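Local coordinates for protein glutathione S-transferase (Cupriavidus metallidurans, PDB 4MK3) that probably catalyses the conjugation of glutathione to electrophilic substrates, as glutathione S-transferases do, and binds the sulfinic acid form of glutathione, at residues S151-D154 / A155-A159; W169-T173 / H174-A178; P194-W198 / R199-P203. All coordinates share one frame; numbering follows the deposited sequence.

Contact 1: residues S151-D154 / A155-A159. With GSF (L-gamma-glutamyl-3-sulfino-L-alanylglycine), chain E.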
loop_
_atom_site.group_PDB
_atom_site.type_symbol
_atom_site.label_atom_id
_atom_site.label_comp_id
_atom_site.label_asym_id
_atom_site.label_seq_id
_atom_site.Cartn_x
_atom_site.Cartn_y
_atom_site.Cartn_z
ATOM N N SER A 151 -13.430 -10.474 -8.166
ATOM C CA SER A 151 -13.922 -11.092 -6.937
ATOM C C SER A 151 -13.436 -10.335 -5.694
ATOM O O SER A 151 -14.165 -10.249 -4.712
ATOM C CB SER A 151 -13.523 -12.560 -6.859
ATOM O OG SER A 151 -14.234 -13.309 -7.828
ATOM N N LYS A 152 -12.226 -9.774 -5.728
ATOM C CA LYS A 152 -11.727 -9.010 -4.598
ATOM C C LYS A 152 -12.576 -7.761 -4.458
ATOM O O LYS A 152 -12.849 -7.319 -3.348
ATOM C CB LYS A 152 -10.278 -8.579 -4.807
ATOM C CG LYS A 152 -9.273 -9.740 -4.834
ATOM C CD LYS A 152 -7.842 -9.194 -4.985
ATOM C CE LYS A 152 -6.811 -10.285 -5.253
ATOM N NZ LYS A 152 -6.787 -11.283 -4.144
ATOM N N ILE A 153 -12.946 -7.151 -5.582
ATOM C CA ILE A 153 -13.752 -5.934 -5.518
ATOM C C ILE A 153 -15.090 -6.247 -4.846
ATOM O O ILE A 153 -15.505 -5.520 -3.933
ATOM C CB ILE A 153 -13.982 -5.317 -6.909
ATOM C CG1 ILE A 153 -12.651 -4.861 -7.515
ATOM C CG2 ILE A 153 -14.963 -4.140 -6.832
ATOM C CD1 ILE A 153 -12.718 -4.525 -9.031
ATOM N N ASP A 154 -15.739 -7.327 -5.269
ATOM C CA ASP A 154 -17.028 -7.721 -4.707
ATOM C C ASP A 154 -16.887 -7.964 -3.207
ATOM O O ASP A 154 -17.729 -7.539 -2.424
ATOM C CB ASP A 154 -17.541 -8.974 -5.365
ATOM C CG ASP A 154 -18.038 -8.742 -6.780
ATOM O OD1 ASP A 154 -18.266 -7.577 -7.171
ATOM O OD2 ASP A 154 -18.200 -9.742 -7.488
ATOM N N ALA A 155 -15.842 -8.677 -2.816
ATOM C CA ALA A 155 -15.619 -8.992 -1.409
ATOM C C ALA A 155 -15.329 -7.739 -0.598
ATOM O O ALA A 155 -15.810 -7.579 0.537
ATOM C CB ALA A 155 -14.478 -10.009 -1.275
ATOM N N ALA A 156 -14.550 -6.833 -1.174
ATOM C CA ALA A 156 -14.226 -5.594 -0.469
ATOM C C ALA A 156 -15.481 -4.755 -0.269
ATOM O O ALA A 156 -15.649 -4.137 0.783
ATOM C CB ALA A 156 -13.178 -4.813 -1.227
ATOM N N LEU A 157 -16.337 -4.694 -1.285
ATOM C CA LEU A 157 -17.607 -3.975 -1.166
ATOM C C LEU A 157 -18.461 -4.548 -0.057
ATOM O O LEU A 157 -19.025 -3.799 0.727
ATOM C CB LEU A 157 -18.376 -3.956 -2.477
ATOM C CG LEU A 157 -17.748 -3.108 -3.579
ATOM C CD1 LEU A 157 -18.326 -3.523 -4.911
ATOM C CD2 LEU A 157 -17.987 -1.629 -3.282
ATOM N N THR A 158 -18.576 -5.867 0.003
ATOM C CA THR A 158 -19.363 -6.495 1.054
ATOM C C THR A 158 -18.768 -6.146 2.417
ATOM O O THR A 158 -19.502 -5.853 3.359
ATOM C CB THR A 158 -19.360 -7.982 0.875
ATOM O OG1 THR A 158 -20.046 -8.296 -0.341
ATOM C CG2 THR A 158 -20.083 -8.680 2.019
ATOM N N ALA A 159 -17.452 -6.181 2.533
ATOM C CA ALA A 159 -16.814 -5.841 3.803
ATOM C C ALA A 159 -17.046 -4.386 4.170
ATOM O O ALA A 159 -17.239 -4.055 5.343
ATOM C CB ALA A 159 -15.313 -6.148 3.764
HETATM C CB1 GSF E . 0.256 -6.761 -0.166
HETATM C CG1 GSF E . 0.268 -8.201 0.329
HETATM C CD1 GSF E . 0.278 -9.203 -0.804
HETATM O OE1 GSF E . 0.110 -8.905 -1.970
HETATM C C1 GSF E . 0.587 -5.747 2.076
HETATM O O11 GSF E . 0.473 -6.610 2.982
HETATM O O12 GSF E . 1.465 -4.851 2.186
HETATM N N1 GSF E . -0.468 -4.472 0.292
HETATM C CA1 GSF E . -0.319 -5.804 0.874
HETATM N N2 GSF E . 0.517 -10.522 -0.448
HETATM C CA2 GSF E . 0.494 -11.555 -1.428
HETATM C CB2 GSF E . 1.304 -12.719 -0.962
HETATM S SG2 GSF E . 3.040 -12.488 -1.102
HETATM O O1S GSF E . 3.630 -13.837 -1.156
HETATM O O2S GSF E . 3.517 -11.699 0.072
HETATM C C2 GSF E . -0.894 -12.147 -1.542
HETATM O O2 GSF E . -1.522 -12.465 -0.535
HETATM N N3 GSF E . -1.414 -12.329 -2.818
HETATM C CA3 GSF E . -2.701 -12.943 -2.976
HETATM C C3 GSF E . -3.563 -12.224 -4.021
HETATM O O31 GSF E . -4.625 -12.796 -4.412
HETATM O O32 GSF E . -3.238 -11.109 -4.481
#
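Lys152, whose carbonyl takes the N-H of Ala156 in the ordinary helical pattern, sends its side chain off the helix to a bound glutathione sulfinic acid, where NZ gives a hydrogen bond of 2.7 Å to O31 of the ligand's glycine carboxylate. The chain runs straight through chi2 and chi3 and bends only at chi4 (-59°), which turns the ammonium onto the carboxylate; a long cationic residue suits this distance and charge. The same NZ also bonds Leu68 O of the second subunit, whose own residues bind most of the ligand, so one helix helps complete a pocket across the dimer interface. Along the axis the i to i+4 ladder is regular, Leu157 N meeting Ile153 O at 2.9 Å. One turn apart, Ile153 and Leu157 lie side by side, the branch CG2 of the first 3.9 Å from CD1 of the second, a branched apolar pair fit for burial. Ala155 and Ala156, small enough for a close approach, meet Pro67 and Leu68 of the second subunit. Helix 143-164 thus faces that subunit with its alanines, while Ile153 and Leu157 turn inward onto helices 106-134 and 177-192.

Contact 2: residues W169-T173 / H174-A178; sequences WCTGT and HYTLA
His174 sits beside Thr173, ND1 2.7 Å from Thr173 OG1 in a hydrogen bond whose donor could be either; the hydroxyl meets the imidazole at its edge, in the ring plane. The backbone of His174 reaches the preceding turn through water: its N-H goes to a water that also bonds Thr171 OG1, while its carbonyl accepts from a second water. Tyr175 then passes over one face of Trp169. Its backbone N lies above the pyrrole side, 3.4 Å from Trp169 CD1, and CB makes a CH-pi contact, 4.1 Å from the five-membered ring centroid. With CG anti to the backbone N (chi1 180°), the phenol is carried on to the benzo ring, where its CD1 edge meets the indole face in a T-shaped pair, centroids 5.0 Å apart and planes at 66°. Tyr175 also touches Val180, as in a hydrophobic staple. Thr176 is the N-cap of helix 177-192: OG1 accepts from Ala178 N at 3.1 Å and donates to the second water, which takes Thr171 N as well. Asp179 OD2 in turn receives Thr176 N, the Asp half of a capping box; the pair fits the Ser/Thr-x-x-Asp N-capping motif known from glutathione transferases. Ala178 closes the contact, its methyl 3.8 Å from Cys170 CB, both small enough for turn and helix to meet. The type I turn from Trp169 to Gly172 needs glycine at its end, where the backbone angles would jam a CB against the preceding carbonyl. Apolar faces therefore seat the turn on the helix start, while two waters supply much of the polar linkage, and the Thr176 hydroxyl both donates and accepts, which probably fixes its rotation.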
loop_
_atom_site.group_PDB
_atom_site.type_symbol
_atom_site.label_atom_id
_atom_site.label_comp_id
_atom_site.label_asym_id
_atom_site.label_seq_id
_atom_site.Cartn_x
_atom_site.Cartn_y
_atom_site.Cartn_z
ATOM N N TRP A 169 -20.700 7.473 9.938
ATOM C CA TRP A 169 -19.453 7.401 9.202
ATOM C C TRP A 169 -18.773 6.072 9.511
ATOM O O TRP A 169 -19.186 5.329 10.388
ATOM C CB TRP A 169 -18.528 8.565 9.581
ATOM C CG TRP A 169 -19.016 9.941 9.208
ATOM C CD1 TRP A 169 -19.395 10.927 10.066
ATOM C CD2 TRP A 169 -19.131 10.490 7.890
ATOM N NE1 TRP A 169 -19.737 12.055 9.371
ATOM C CE2 TRP A 169 -19.576 11.816 8.034
ATOM C CE3 TRP A 169 -18.896 9.991 6.606
ATOM C CZ2 TRP A 169 -19.778 12.664 6.933
ATOM C CZ3 TRP A 169 -19.095 10.832 5.509
ATOM C CH2 TRP A 169 -19.541 12.151 5.689
ATOM N N CYS A 170 -17.721 5.766 8.773
ATOM C CA CYS A 170 -17.083 4.458 8.890
ATOM C C CYS A 170 -16.726 4.068 10.309
ATOM O O CYS A 170 -16.893 2.896 10.679
ATOM C CB CYS A 170 -15.830 4.388 8.027
ATOM S SG CYS A 170 -16.154 4.240 6.256
ATOM N N THR A 171 -16.225 5.013 11.098
ATOM C CA THR A 171 -15.843 4.744 12.477
ATOM C C THR A 171 -16.822 5.288 13.506
ATOM O O THR A 171 -16.515 5.293 14.689
ATOM C CB THR A 171 -14.435 5.246 12.812
ATOM O OG1 THR A 171 -14.398 6.684 12.765
ATOM C CG2 THR A 171 -13.435 4.658 11.820
ATOM N N GLY A 172 -18.001 5.719 13.076
ATOM C CA GLY A 172 -19.036 6.160 14.000
ATOM C C GLY A 172 -19.444 7.620 13.814
ATOM O O GLY A 172 -19.995 7.992 12.791
ATOM N N THR A 173 -19.138 8.457 14.801
ATOM C CA THR A 173 -19.620 9.833 14.831
ATOM C C THR A 173 -18.879 10.776 13.892
ATOM O O THR A 173 -19.449 11.779 13.483
ATOM C CB THR A 173 -19.508 10.448 16.247
ATOM O OG1 THR A 173 -18.165 10.305 16.718
ATOM C CG2 THR A 173 -20.431 9.747 17.235
ATOM N N HIS A 174 -17.605 10.512 13.600
ATOM C CA HIS A 174 -16.786 11.505 12.907
ATOM C C HIS A 174 -16.266 11.054 11.588
ATOM O O HIS A 174 -15.899 9.909 11.402
ATOM C CB HIS A 174 -15.588 11.892 13.762
ATOM C CG HIS A 174 -15.941 12.827 14.866
ATOM N ND1 HIS A 174 -16.615 12.420 15.999
ATOM C CD2 HIS A 174 -15.764 14.162 14.999
ATOM C CE1 HIS A 174 -16.815 13.456 16.786
ATOM N NE2 HIS A 174 -16.302 14.526 16.207
ATOM N N TYR A 175 -16.206 12.022 10.677
ATOM C CA TYR A 175 -15.560 11.883 9.372
ATOM C C TYR A 175 -14.049 11.784 9.547
ATOM O O TYR A 175 -13.446 12.594 10.256
ATOM C CB TYR A 175 -15.903 13.125 8.578
ATOM C CG TYR A 175 -15.368 13.277 7.163
ATOM C CD1 TYR A 175 -15.937 12.610 6.095
ATOM C CD2 TYR A 175 -14.351 14.166 6.903
ATOM C CE1 TYR A 175 -15.483 12.808 4.814
ATOM C CE2 TYR A 175 -13.891 14.370 5.618
ATOM C CZ TYR A 175 -14.477 13.694 4.584
ATOM O OH TYR A 175 -14.064 13.921 3.297
ATOM N N THR A 176 -13.475 10.773 8.909
ATOM C CA THR A 176 -12.040 10.509 8.977
ATOM C C THR A 176 -11.513 10.122 7.603
ATOM O O THR A 176 -12.240 10.026 6.614
ATOM C CB THR A 176 -11.725 9.325 9.930
ATOM O OG1 THR A 176 -12.231 8.109 9.365
ATOM C CG2 THR A 176 -12.291 9.542 11.334
ATOM N N LEU A 177 -10.209 9.878 7.565
ATOM C CA LEU A 177 -9.584 9.375 6.353
ATOM C C LEU A 177 -10.231 8.084 5.861
ATOM O O LEU A 177 -10.193 7.793 4.664
ATOM C CB LEU A 177 -8.090 9.166 6.623
ATOM C CG LEU A 177 -7.236 8.610 5.476
ATOM C CD1 LEU A 177 -7.253 9.530 4.268
ATOM C CD2 LEU A 177 -5.799 8.402 5.957
ATOM N N ALA A 178 -10.825 7.289 6.760
ATOM C CA ALA A 178 -11.543 6.111 6.320
ATOM C C ALA A 178 -12.630 6.457 5.311
ATOM O O ALA A 178 -12.764 5.813 4.253
ATOM C CB ALA A 178 -12.148 5.382 7.525
HETATM O O HOH W 1 -14.997 7.577 10.139
HETATM O O HOH W 2 -15.902 8.384 14.674
#

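Contact 3: residues P194-W198 / R199-P203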
loop_
_atom_site.group_PDB
_atom_site.type_symbol
_atom_site.label_atom_id
_atom_site.label_comp_id
_atom_site.label_asym_id
_atom_site.label_seq_id
_atom_site.Cartn_x
_atom_site.Cartn_y
_atom_site.Cartn_z
ATOM N N PRO A 194 -18.967 1.121 -14.207
ATOM C CA PRO A 194 -20.408 1.257 -13.959
ATOM C C PRO A 194 -21.146 -0.079 -14.016
ATOM O O PRO A 194 -22.276 -0.157 -13.527
ATOM C CB PRO A 194 -20.871 2.184 -15.084
ATOM C CG PRO A 194 -19.842 2.035 -16.155
ATOM C CD PRO A 194 -18.548 1.831 -15.421
ATOM N N ASP A 195 -20.511 -1.108 -14.578
ATOM C CA ASP A 195 -21.067 -2.467 -14.613
ATOM C C ASP A 195 -21.044 -3.204 -13.276
ATOM O O ASP A 195 -21.731 -4.216 -13.110
ATOM C CB ASP A 195 -20.306 -3.317 -15.638
ATOM C CG ASP A 195 -18.794 -3.297 -15.408
ATOM O OD1 ASP A 195 -18.204 -2.194 -15.399
ATOM O OD2 ASP A 195 -18.194 -4.379 -15.227
ATOM N N ILE A 196 -20.235 -2.739 -12.333
ATOM C CA ILE A 196 -20.203 -3.334 -11.009
ATOM C C ILE A 196 -21.273 -2.647 -10.171
ATOM O O ILE A 196 -21.087 -1.538 -9.682
ATOM C CB ILE A 196 -18.798 -3.216 -10.366
ATOM C CG1 ILE A 196 -17.782 -3.983 -11.223
ATOM C CG2 ILE A 196 -18.809 -3.739 -8.929
ATOM C CD1 ILE A 196 -16.328 -3.892 -10.754
ATOM N N ALA A 197 -22.409 -3.330 -10.005
ATOM C CA ALA A 197 -23.616 -2.683 -9.514
ATOM C C ALA A 197 -23.696 -2.605 -7.991
ATOM O O ALA A 197 -24.682 -3.044 -7.385
ATOM C CB ALA A 197 -24.833 -3.403 -10.072
ATOM N N TRP A 198 -22.683 -2.012 -7.367
ATOM C CA TRP A 198 -22.641 -1.950 -5.917
ATOM C C TRP A 198 -23.819 -1.188 -5.323
ATOM O O TRP A 198 -24.222 -1.458 -4.205
ATOM C CB TRP A 198 -21.316 -1.362 -5.437
ATOM C CG TRP A 198 -21.067 0.081 -5.801
ATOM C CD1 TRP A 198 -20.391 0.545 -6.895
ATOM C CD2 TRP A 198 -21.463 1.234 -5.061
ATOM N NE1 TRP A 198 -20.351 1.911 -6.881
ATOM C CE2 TRP A 198 -20.988 2.364 -5.758
ATOM C CE3 TRP A 198 -22.173 1.427 -3.873
ATOM C CZ2 TRP A 198 -21.214 3.660 -5.317
ATOM C CZ3 TRP A 198 -22.389 2.707 -3.432
ATOM C CH2 TRP A 198 -21.905 3.816 -4.144
ATOM N N ARG A 199 -24.361 -0.232 -6.062
ATOM C CA ARG A 199 -25.453 0.614 -5.556
ATOM C C ARG A 199 -26.753 -0.155 -5.363
ATOM O O ARG A 199 -27.563 0.181 -4.505
ATOM C CB ARG A 199 -25.683 1.781 -6.519
ATOM C CG ARG A 199 -24.541 2.785 -6.486
ATOM C CD ARG A 199 -24.697 3.843 -7.565
ATOM N NE ARG A 199 -23.707 4.878 -7.329
ATOM C CZ ARG A 199 -23.884 5.890 -6.483
ATOM N NH1 ARG A 199 -22.908 6.780 -6.274
ATOM N NH2 ARG A 199 -25.049 6.027 -5.855
ATOM N N ASP A 200 -26.948 -1.163 -6.181
ATOM C CA ASP A 200 -28.094 -2.025 -6.009
ATOM C C ASP A 200 -27.914 -2.902 -4.767
ATOM O O ASP A 200 -28.868 -3.059 -3.999
ATOM C CB ASP A 200 -28.310 -2.829 -7.281
ATOM C CG ASP A 200 -28.692 -1.945 -8.459
ATOM O OD1 ASP A 200 -29.485 -1.002 -8.253
ATOM O OD2 ASP A 200 -28.199 -2.183 -9.577
ATOM N N ARG A 201 -26.687 -3.393 -4.541
ATOM C CA ARG A 201 -26.358 -4.399 -3.518
ATOM C C ARG A 201 -26.310 -3.871 -2.095
ATOM O O ARG A 201 -26.608 -4.613 -1.164
ATOM C CB ARG A 201 -24.963 -5.008 -3.762
ATOM C CG ARG A 201 -24.736 -5.653 -5.111
ATOM C CD ARG A 201 -23.257 -6.034 -5.235
ATOM N NE ARG A 201 -22.873 -6.361 -6.605
ATOM C CZ ARG A 201 -21.619 -6.579 -6.993
ATOM N NH1 ARG A 201 -20.625 -6.525 -6.114
ATOM N NH2 ARG A 201 -21.352 -6.849 -8.265
ATOM N N HIS A 202 -25.876 -2.626 -1.926
ATOM C CA HIS A 202 -25.497 -2.114 -0.609
ATOM C C HIS A 202 -26.096 -0.744 -0.324
ATOM O O HIS A 202 -25.436 0.275 -0.496
ATOM C CB HIS A 202 -23.975 -2.047 -0.484
ATOM C CG HIS A 202 -23.272 -3.326 -0.825
ATOM N ND1 HIS A 202 -23.445 -4.489 -0.105
ATOM C CD2 HIS A 202 -22.365 -3.609 -1.792
ATOM C CE1 HIS A 202 -22.687 -5.440 -0.627
ATOM N NE2 HIS A 202 -22.033 -4.936 -1.658
ATOM N N PRO A 203 -27.350 -0.720 0.150
ATOM C CA PRO A 203 -28.020 0.553 0.417
ATOM C C PRO A 203 -27.264 1.436 1.387
ATOM O O PRO A 203 -27.286 2.660 1.220
ATOM C CB PRO A 203 -29.352 0.123 1.022
ATOM C CG PRO A 203 -29.631 -1.179 0.409
ATOM C CD PRO A 203 -28.288 -1.851 0.259
HETATM O O HOH W 3 -23.782 0.523 -8.907
HETATM O O HOH W 4 -22.923 -6.162 -10.623
#
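An inverse gamma turn centred on Ala197, with Trp198 N bonded to Ile196 O at 2.9 Å, swings the chain into the short helix 198-201, whose end is tied by His202 N to Trp198 O. Ala197 stands at the N-cap, and its carbonyl receives only weak bonds from Asp200 N and Arg201 N. A water accepts Arg199 N at 3.0 Å. Trp198 has CG placed between the backbone N and the carbonyl carbon (chi1 65°), which folds the indole alongside Arg199. There Arg199 CG rests almost squarely over the six-membered ring, 3.4 Å from its centroid and 3° off the normal, a CH-pi contact. Farther out NE comes 3.4 Å from Trp198 CZ2, the guanidinium tilted 45° to the ring rather than stacked on it. This turn of helix belongs to the all-helical C-terminal domain of the transferase fold and follows helix 177-192, whose Leu186 and Leu189 pack on the indole and whose Asp190 pairs with Arg199 NH1 and accepts weakly from Trp198 NE1. Replacing Trp198 by an alanine would probably open a gap against those leucines and leave the Arg199 chain without the flat surface that steadies it. Arg201 lays its methylenes past the Ala197 carbonyl, CG 3.5 Å from Ala197 O, a length of chain that lets its guanidinium reach beyond the turn. Its NH2 shares a water with Ala197 N, while NH1 is salt-bridged to Asp154.

How the contacts relate
The three contacts follow one another along the C-terminal helical domain without nesting or crossing, and each is local, so none closes a long loop. Contact 1 lies within helix 143-164; contact 2 folds the connection after it onto the start of helix 177-192; contact 3 turns the chain after that helix into the short helix 198-201. Contact 2 stands apart, its nearest atoms about 8 Å from contact 1 and about 12 Å from contact 3. Contacts 1 and 3 do meet: the salt bridge of Asp154 with Arg201 spans them, and Leu157 CD1 packs 3.7 Å from Trp198 CB, joining the late turn to the interface helix.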